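Local coordinates for benzoate transport porin BenP (Acinetobacter baumannii AB307-0294, PDB 5DL8), which probably forms a beta-barrel pore in the outer membrane that lets small solutes such as benzoate pass into the periplasm, at residues 335-341 and 362-368; 377-383 and 397-403. One frame throughout, in Å; residues are numbered along the deposited sequence.

Interaction 1: 335-341 and 362-368; sequences GLNAMVK and NVILNYA. With C8E ((hydroxyethyloxy)tri(ethyloxy)octane), chain C.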
loop_
_atom_site.group_PDB
_atom_site.type_symbol
_atom_site.label_atom_id
_atom_site.label_comp_id
_atom_site.label_asym_id
_atom_site.label_seq_id
_atom_site.Cartn_x
_atom_site.Cartn_y
_atom_site.Cartn_z
ATOM N N GLY A 335 10.521 14.346 -17.557
ATOM C CA GLY A 335 9.304 13.783 -17.068
ATOM C C GLY A 335 9.032 12.363 -17.490
ATOM O O GLY A 335 8.082 11.850 -17.027
ATOM N N LEU A 336 9.822 11.726 -18.346
ATOM C CA LEU A 336 9.666 10.294 -18.634
ATOM C C LEU A 336 10.628 9.317 -17.835
ATOM O O LEU A 336 11.902 9.442 -17.856
ATOM C CB LEU A 336 9.934 10.110 -20.116
ATOM C CG LEU A 336 9.824 8.691 -20.679
ATOM C CD1 LEU A 336 8.394 8.189 -20.637
ATOM C CD2 LEU A 336 10.372 8.573 -22.115
ATOM N N ASN A 337 10.028 8.320 -17.208
ATOM C CA ASN A 337 10.719 7.184 -16.617
ATOM C C ASN A 337 9.962 5.823 -16.755
ATOM O O ASN A 337 8.718 5.757 -16.984
ATOM C CB ASN A 337 11.102 7.429 -15.140
ATOM C CG ASN A 337 9.906 7.608 -14.260
ATOM O OD1 ASN A 337 9.204 6.673 -13.983
ATOM N ND2 ASN A 337 9.662 8.805 -13.839
ATOM N N ALA A 338 10.767 4.788 -16.768
ATOM C CA ALA A 338 10.352 3.450 -17.020
ATOM C C ALA A 338 11.061 2.532 -16.002
ATOM O O ALA A 338 12.230 2.760 -15.594
ATOM C CB ALA A 338 10.684 2.979 -18.402
ATOM N N MET A 339 10.332 1.500 -15.652
ATOM C CA MET A 339 10.784 0.438 -14.744
ATOM C C MET A 339 10.243 -0.936 -15.145
ATOM O O MET A 339 9.041 -1.115 -15.424
ATOM C CB MET A 339 10.471 0.789 -13.289
ATOM C CG MET A 339 11.024 -0.294 -12.374
ATOM S SD MET A 339 11.101 0.080 -10.631
ATOM C CE MET A 339 12.556 1.195 -10.782
ATOM N N VAL A 340 11.130 -1.897 -15.233
ATOM C CA VAL A 340 10.792 -3.292 -15.490
ATOM C C VAL A 340 11.209 -4.178 -14.236
ATOM O O VAL A 340 12.362 -4.068 -13.692
ATOM C CB VAL A 340 11.623 -3.730 -16.689
ATOM C CG1 VAL A 340 11.422 -5.186 -16.986
ATOM C CG2 VAL A 340 11.191 -2.889 -17.911
ATOM N N LYS A 341 10.358 -5.050 -13.804
ATOM C CA LYS A 341 10.617 -6.000 -12.663
ATOM C C LYS A 341 10.191 -7.406 -13.122
ATOM O O LYS A 341 9.246 -7.478 -13.882
ATOM C CB LYS A 341 9.741 -5.666 -11.509
ATOM C CG LYS A 341 9.821 -4.231 -11.152
ATOM C CD LYS A 341 8.955 -3.957 -9.908
ATOM C CE LYS A 341 9.026 -2.500 -9.459
ATOM N NZ LYS A 341 7.923 -2.358 -8.451
ATOM N N ASN A 362 6.415 -6.983 -14.643
ATOM C CA ASN A 362 5.791 -5.688 -14.579
ATOM C C ASN A 362 6.588 -4.696 -15.463
ATOM O O ASN A 362 7.836 -4.604 -15.314
ATOM C CB ASN A 362 5.932 -5.079 -13.144
ATOM C CG ASN A 362 5.231 -5.860 -12.037
ATOM O OD1 ASN A 362 4.489 -6.797 -12.269
ATOM N ND2 ASN A 362 5.394 -5.377 -10.821
ATOM N N VAL A 363 5.869 -3.868 -16.218
ATOM C CA VAL A 363 6.440 -2.719 -16.931
ATOM C C VAL A 363 5.651 -1.458 -16.458
ATOM O O VAL A 363 4.446 -1.517 -16.380
ATOM C CB VAL A 363 6.326 -2.904 -18.494
ATOM C CG1 VAL A 363 6.853 -1.667 -19.245
ATOM C CG2 VAL A 363 7.110 -4.119 -18.980
ATOM N N ILE A 364 6.339 -0.382 -16.034
ATOM C CA ILE A 364 5.757 0.835 -15.434
ATOM C C ILE A 364 6.396 2.001 -16.191
ATOM O O ILE A 364 7.681 2.175 -16.179
ATOM C CB ILE A 364 6.121 0.887 -13.968
ATOM C CG1 ILE A 364 5.671 -0.416 -13.253
ATOM C CG2 ILE A 364 5.571 2.131 -13.260
ATOM C CD1 ILE A 364 6.540 -0.717 -12.063
ATOM N N LEU A 365 5.532 2.745 -16.899
ATOM C CA LEU A 365 5.912 3.894 -17.686
ATOM C C LEU A 365 5.232 5.138 -17.021
ATOM O O LEU A 365 4.055 5.061 -16.718
ATOM C CB LEU A 365 5.447 3.703 -19.177
ATOM C CG LEU A 365 6.066 2.466 -19.927
ATOM C CD1 LEU A 365 5.797 2.492 -21.440
ATOM C CD2 LEU A 365 7.586 2.337 -19.743
ATOM N N ASN A 366 6.007 6.212 -16.707
ATOM C CA ASN A 366 5.489 7.445 -16.150
ATOM C C ASN A 366 5.885 8.600 -17.051
ATOM O O ASN A 366 7.023 8.618 -17.466
ATOM C CB ASN A 366 5.967 7.725 -14.745
ATOM C CG ASN A 366 5.370 6.761 -13.779
ATOM O OD1 ASN A 366 4.113 6.688 -13.557
ATOM N ND2 ASN A 366 6.242 5.919 -13.246
ATOM N N TYR A 367 4.944 9.479 -17.402
ATOM C CA TYR A 367 5.241 10.669 -18.187
ATOM C C TYR A 367 4.567 11.843 -17.472
ATOM O O TYR A 367 3.344 11.870 -17.409
ATOM C CB TYR A 367 4.786 10.590 -19.645
ATOM C CG TYR A 367 5.278 11.817 -20.405
ATOM C CD1 TYR A 367 6.683 12.096 -20.573
ATOM C CD2 TYR A 367 4.444 12.759 -20.804
ATOM C CE1 TYR A 367 7.136 13.226 -21.236
ATOM C CE2 TYR A 367 4.906 13.856 -21.450
ATOM C CZ TYR A 367 6.254 14.092 -21.672
ATOM O OH TYR A 367 6.625 15.279 -22.350
ATOM N N ALA A 368 5.324 12.766 -16.887
ATOM C CA ALA A 368 4.729 13.956 -16.276
ATOM C C ALA A 368 4.814 15.076 -17.425
ATOM O O ALA A 368 5.890 15.398 -17.924
ATOM C CB ALA A 368 5.526 14.333 -14.975
HETATM O O12 C8E C . 1.917 12.002 -25.546
HETATM C C13 C8E C . 1.811 13.390 -25.305
HETATM C C14 C8E C . 3.178 14.081 -25.424
HETATM O O15 C8E C . 2.991 15.493 -25.713
HETATM C C16 C8E C . 3.816 16.471 -25.062
HETATM C C17 C8E C . 5.225 16.399 -25.641
HETATM O O18 C8E C . 5.997 17.528 -25.170
HETATM C C19 C8E C . 7.412 17.247 -25.319
HETATM C C20 C8E C . 8.216 18.540 -25.393
HETATM O O21 C8E C . 7.876 19.378 -24.274
#

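Interaction 2: 377-383 and 397-403; sequences FALQYIR and DRLFVNY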
loop_
_atom_site.group_PDB
_atom_site.type_symbol
_atom_site.label_atom_id
_atom_site.label_comp_id
_atom_site.label_asym_id
_atom_site.label_seq_id
_atom_site.Cartn_x
_atom_site.Cartn_y
_atom_site.Cartn_z
ATOM N N PHE A 377 -0.815 17.426 -14.864
ATOM C CA PHE A 377 -1.191 16.213 -15.611
ATOM C C PHE A 377 -0.035 15.255 -15.756
ATOM O O PHE A 377 1.132 15.694 -15.997
ATOM C CB PHE A 377 -1.698 16.571 -17.028
ATOM C CG PHE A 377 -3.026 17.133 -17.017
ATOM C CD1 PHE A 377 -4.113 16.289 -16.900
ATOM C CD2 PHE A 377 -3.200 18.488 -17.031
ATOM C CE1 PHE A 377 -5.388 16.805 -16.828
ATOM C CE2 PHE A 377 -4.425 19.035 -17.014
ATOM C CZ PHE A 377 -5.557 18.200 -16.917
ATOM N N ALA A 378 -0.374 13.982 -15.707
ATOM C CA ALA A 378 0.602 12.884 -15.908
ATOM C C ALA A 378 -0.101 11.713 -16.578
ATOM O O ALA A 378 -1.331 11.572 -16.421
ATOM C CB ALA A 378 1.231 12.425 -14.530
ATOM N N LEU A 379 0.677 10.841 -17.238
ATOM C CA LEU A 379 0.185 9.570 -17.703
ATOM C C LEU A 379 0.992 8.443 -17.016
ATOM O O LEU A 379 2.234 8.569 -16.761
ATOM C CB LEU A 379 0.347 9.366 -19.239
ATOM C CG LEU A 379 -0.119 10.429 -20.182
ATOM C CD1 LEU A 379 0.475 10.122 -21.582
ATOM C CD2 LEU A 379 -1.600 10.591 -20.198
ATOM N N GLN A 380 0.314 7.318 -16.812
ATOM C CA GLN A 380 0.942 6.124 -16.297
ATOM C C GLN A 380 0.291 4.944 -16.934
ATOM O O GLN A 380 -0.994 4.886 -17.002
ATOM C CB GLN A 380 0.767 6.028 -14.768
ATOM C CG GLN A 380 1.581 4.899 -14.091
ATOM C CD GLN A 380 1.267 4.833 -12.637
ATOM O OE1 GLN A 380 0.142 4.462 -12.215
ATOM N NE2 GLN A 380 2.213 5.279 -11.842
ATOM N N TYR A 381 1.166 4.045 -17.393
ATOM C CA TYR A 381 0.855 2.762 -17.968
ATOM C C TYR A 381 1.652 1.639 -17.199
ATOM O O TYR A 381 2.932 1.687 -17.048
ATOM C CB TYR A 381 1.244 2.675 -19.449
ATOM C CG TYR A 381 1.042 1.299 -20.065
ATOM C CD1 TYR A 381 -0.231 0.715 -20.118
ATOM C CD2 TYR A 381 2.092 0.552 -20.482
ATOM C CE1 TYR A 381 -0.449 -0.560 -20.626
ATOM C CE2 TYR A 381 1.897 -0.745 -21.007
ATOM C CZ TYR A 381 0.603 -1.299 -21.064
ATOM O OH TYR A 381 0.373 -2.593 -21.550
ATOM N N ILE A 382 0.886 0.616 -16.819
ATOM C CA ILE A 382 1.353 -0.539 -16.123
ATOM C C ILE A 382 0.916 -1.806 -16.847
ATOM O O ILE A 382 -0.310 -1.999 -17.223
ATOM C CB ILE A 382 0.950 -0.514 -14.665
ATOM C CG1 ILE A 382 1.763 0.536 -13.960
ATOM C CG2 ILE A 382 1.407 -1.809 -13.954
ATOM C CD1 ILE A 382 1.188 1.021 -12.659
ATOM N N ARG A 383 1.890 -2.655 -17.122
ATOM C CA ARG A 383 1.638 -3.943 -17.765
ATOM C C ARG A 383 2.081 -5.083 -16.834
ATOM O O ARG A 383 3.275 -5.162 -16.459
ATOM C CB ARG A 383 2.338 -4.074 -19.161
ATOM C CG ARG A 383 2.305 -5.452 -19.809
ATOM C CD ARG A 383 0.886 -5.753 -20.265
ATOM N NE ARG A 383 0.739 -7.173 -20.695
ATOM C CZ ARG A 383 -0.348 -7.683 -21.314
ATOM N NH1 ARG A 383 -1.383 -6.930 -21.628
ATOM N NH2 ARG A 383 -0.393 -8.950 -21.607
ATOM N N ASP A 397 -3.542 -4.826 -18.177
ATOM C CA ASP A 397 -3.224 -3.460 -18.507
ATOM C C ASP A 397 -3.876 -2.465 -17.555
ATOM O O ASP A 397 -5.039 -2.570 -17.202
ATOM C CB ASP A 397 -3.664 -3.135 -19.955
ATOM C CG ASP A 397 -3.071 -4.044 -20.951
ATOM O OD1 ASP A 397 -1.891 -4.006 -21.241
ATOM O OD2 ASP A 397 -3.770 -4.825 -21.484
ATOM N N ARG A 398 -3.119 -1.454 -17.153
ATOM C CA ARG A 398 -3.629 -0.345 -16.363
ATOM C C ARG A 398 -3.110 0.928 -16.973
ATOM O O ARG A 398 -1.858 1.033 -17.189
ATOM C CB ARG A 398 -3.182 -0.418 -14.928
ATOM C CG ARG A 398 -3.445 -1.766 -14.193
ATOM C CD ARG A 398 -3.184 -1.607 -12.706
ATOM N NE ARG A 398 -3.132 -2.870 -12.002
ATOM C CZ ARG A 398 -2.299 -3.207 -10.980
ATOM N NH1 ARG A 398 -1.382 -2.360 -10.359
ATOM N NH2 ARG A 398 -2.411 -4.435 -10.517
ATOM N N LEU A 399 -4.045 1.844 -17.245
ATOM C CA LEU A 399 -3.760 3.101 -17.936
ATOM C C LEU A 399 -4.449 4.211 -17.218
ATOM O O LEU A 399 -5.678 4.135 -16.900
ATOM C CB LEU A 399 -4.244 3.081 -19.417
ATOM C CG LEU A 399 -3.806 4.277 -20.348
ATOM C CD1 LEU A 399 -2.264 4.462 -20.574
ATOM C CD2 LEU A 399 -4.471 4.203 -21.714
ATOM N N PHE A 400 -3.663 5.212 -16.840
ATOM C CA PHE A 400 -4.159 6.262 -15.941
ATOM C C PHE A 400 -3.836 7.602 -16.549
ATOM O O PHE A 400 -2.687 7.794 -17.045
ATOM C CB PHE A 400 -3.507 6.199 -14.568
ATOM C CG PHE A 400 -3.797 4.911 -13.774
ATOM C CD1 PHE A 400 -5.001 4.694 -13.191
ATOM C CD2 PHE A 400 -2.796 3.942 -13.582
ATOM C CE1 PHE A 400 -5.260 3.522 -12.488
ATOM C CE2 PHE A 400 -2.992 2.772 -12.834
ATOM C CZ PHE A 400 -4.237 2.559 -12.275
ATOM N N VAL A 401 -4.803 8.527 -16.495
ATOM C CA VAL A 401 -4.520 9.908 -16.706
ATOM C C VAL A 401 -4.847 10.596 -15.412
ATOM O O VAL A 401 -5.997 10.636 -15.014
ATOM C CB VAL A 401 -5.365 10.550 -17.807
ATOM C CG1 VAL A 401 -4.976 12.043 -18.014
ATOM C CG2 VAL A 401 -5.266 9.762 -19.112
ATOM N N ASN A 402 -3.824 11.150 -14.784
ATOM C CA ASN A 402 -3.845 11.733 -13.445
ATOM C C ASN A 402 -3.694 13.222 -13.518
ATOM O O ASN A 402 -2.849 13.739 -14.309
ATOM C CB ASN A 402 -2.680 11.161 -12.619
ATOM C CG ASN A 402 -2.941 9.690 -12.159
ATOM O OD1 ASN A 402 -4.073 9.382 -11.704
ATOM N ND2 ASN A 402 -1.960 8.800 -12.292
ATOM N N TYR A 403 -4.436 13.908 -12.669
ATOM C CA TYR A 403 -4.243 15.340 -12.463
ATOM C C TYR A 403 -4.177 15.588 -10.977
ATOM O O TYR A 403 -4.979 15.050 -10.245
ATOM C CB TYR A 403 -5.378 16.160 -13.006
ATOM C CG TYR A 403 -5.191 17.630 -12.737
ATOM C CD1 TYR A 403 -4.370 18.442 -13.551
ATOM C CD2 TYR A 403 -5.896 18.257 -11.747
ATOM C CE1 TYR A 403 -4.223 19.816 -13.318
ATOM C CE2 TYR A 403 -5.808 19.607 -11.546
ATOM C CZ TYR A 403 -4.934 20.361 -12.289
ATOM O OH TYR A 403 -4.923 21.669 -12.011
HETATM O O HOH W 1 -1.864 6.077 -11.028
#

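Interaction 1: 335-341 and 362-368
The Y367 ring meets L336 at its edge, where CB of L336 lies in the ring plane, 3.8 Å from CD1 of Y367. The tyrosine carries its OH outward to the detergent C8E, whose C19 is 3.6 Å from Y367 OH; F369 packs edge-to-face with the ring. The other flat groups that meet are the amides of N337 and N366, on the opposite side of the sheet. N366 ND2 donates to N337 OD1 at 3.1 Å, nearly straight (167°). The acceptor lies in the amide plane of N366, although the two amides are turned 56° apart. A chi1 of 64° sets N337 CG between its own backbone N and carbonyl carbon, from where OD1 leans across to N366. The amide oxygen of N366, OD1, accepts a hydrogen bond from Q380 NE2 on strand 377-388, so both ends of the N366 amide are engaged.

Between these two faces the strands of this beta hairpin run antiparallel, with paired N-H and C=O bonds at N337–N366, M339–I364 and K341–N362; A368 N adds a bond to G335 O. G335 has positive phi, easily adopted without a side chain. On the Y367 side, small A338 accepts the tight approach of L365, CB to CD2 3.4 Å. Across the sheet, the extended K341 chain lays CE 4.0 Å from I364 CD1. Apolar L336, A338, V340, V363 and L365 beside a detergent-touching tyrosine suit a lipid-facing barrel wall, whereas the linked asparagines and the lysine, with M339 and I364 among them, are consistent with a more polar face turned to the pore.

Interaction 2: 377-383 and 397-403
Charge and hydroxyl bonding centre on D397, whose OD1 takes two donors: Y381 OH at 2.7 Å, on the anti side of the carboxylate, and R383 NH1 at 3.0 Å from above its plane. The second is a salt bridge, with OD1 lying in the guanidinium plane. A bend at chi2 (71°) turns R383 back toward D397, and its NH2 also pairs with D385.

Among the aromatics, Y403 CD1 sits over the centre of the F377 ring, 3.5 Å from F377 CE2, with the ring planes 48° apart. Aliphatic contact continues along this face as L379 CD2 meets V401 CG2 at 3.9 Å.

On the other face, Q380 and F400 run side by side, Q380 OE1 coming 3.3 Å from F400 CD2. A water above the F400 ring donates to Q380 OE1 and accepts from N402 ND2, while Q380 NE2 is taken by N366.

Paired backbone bonds at A378–N402, Q380–F400 and I382–R398 hold the antiparallel hairpin strands together. Two donors on one oxygen probably stabilise D397 as a carboxylate, and the tyrosine and arginine tie a charge into a face otherwise made mostly of apolar and aromatic side chains.

In the fold
Interactions 1 and 2 are two successive hairpins of the barrel wall, both surface contacts, their centres 10 Å apart. Strands 355-368 and 377-388 are neighbours and join them: L365 N probably bonds to Y381 O and L379 N to Y367 O. Segment 397-403 in turn borders strand 25-39, the N-terminal strand, so interaction 2 lies at the closure of the barrel. The chemistry also differs. Interaction 1 has a direct amide pair and touches detergent through a tyrosine; interaction 2 bridges its amides by water and ends in a salt bridge, with D397 about 6 Å from the calcium ligand D38, side chain to side chain.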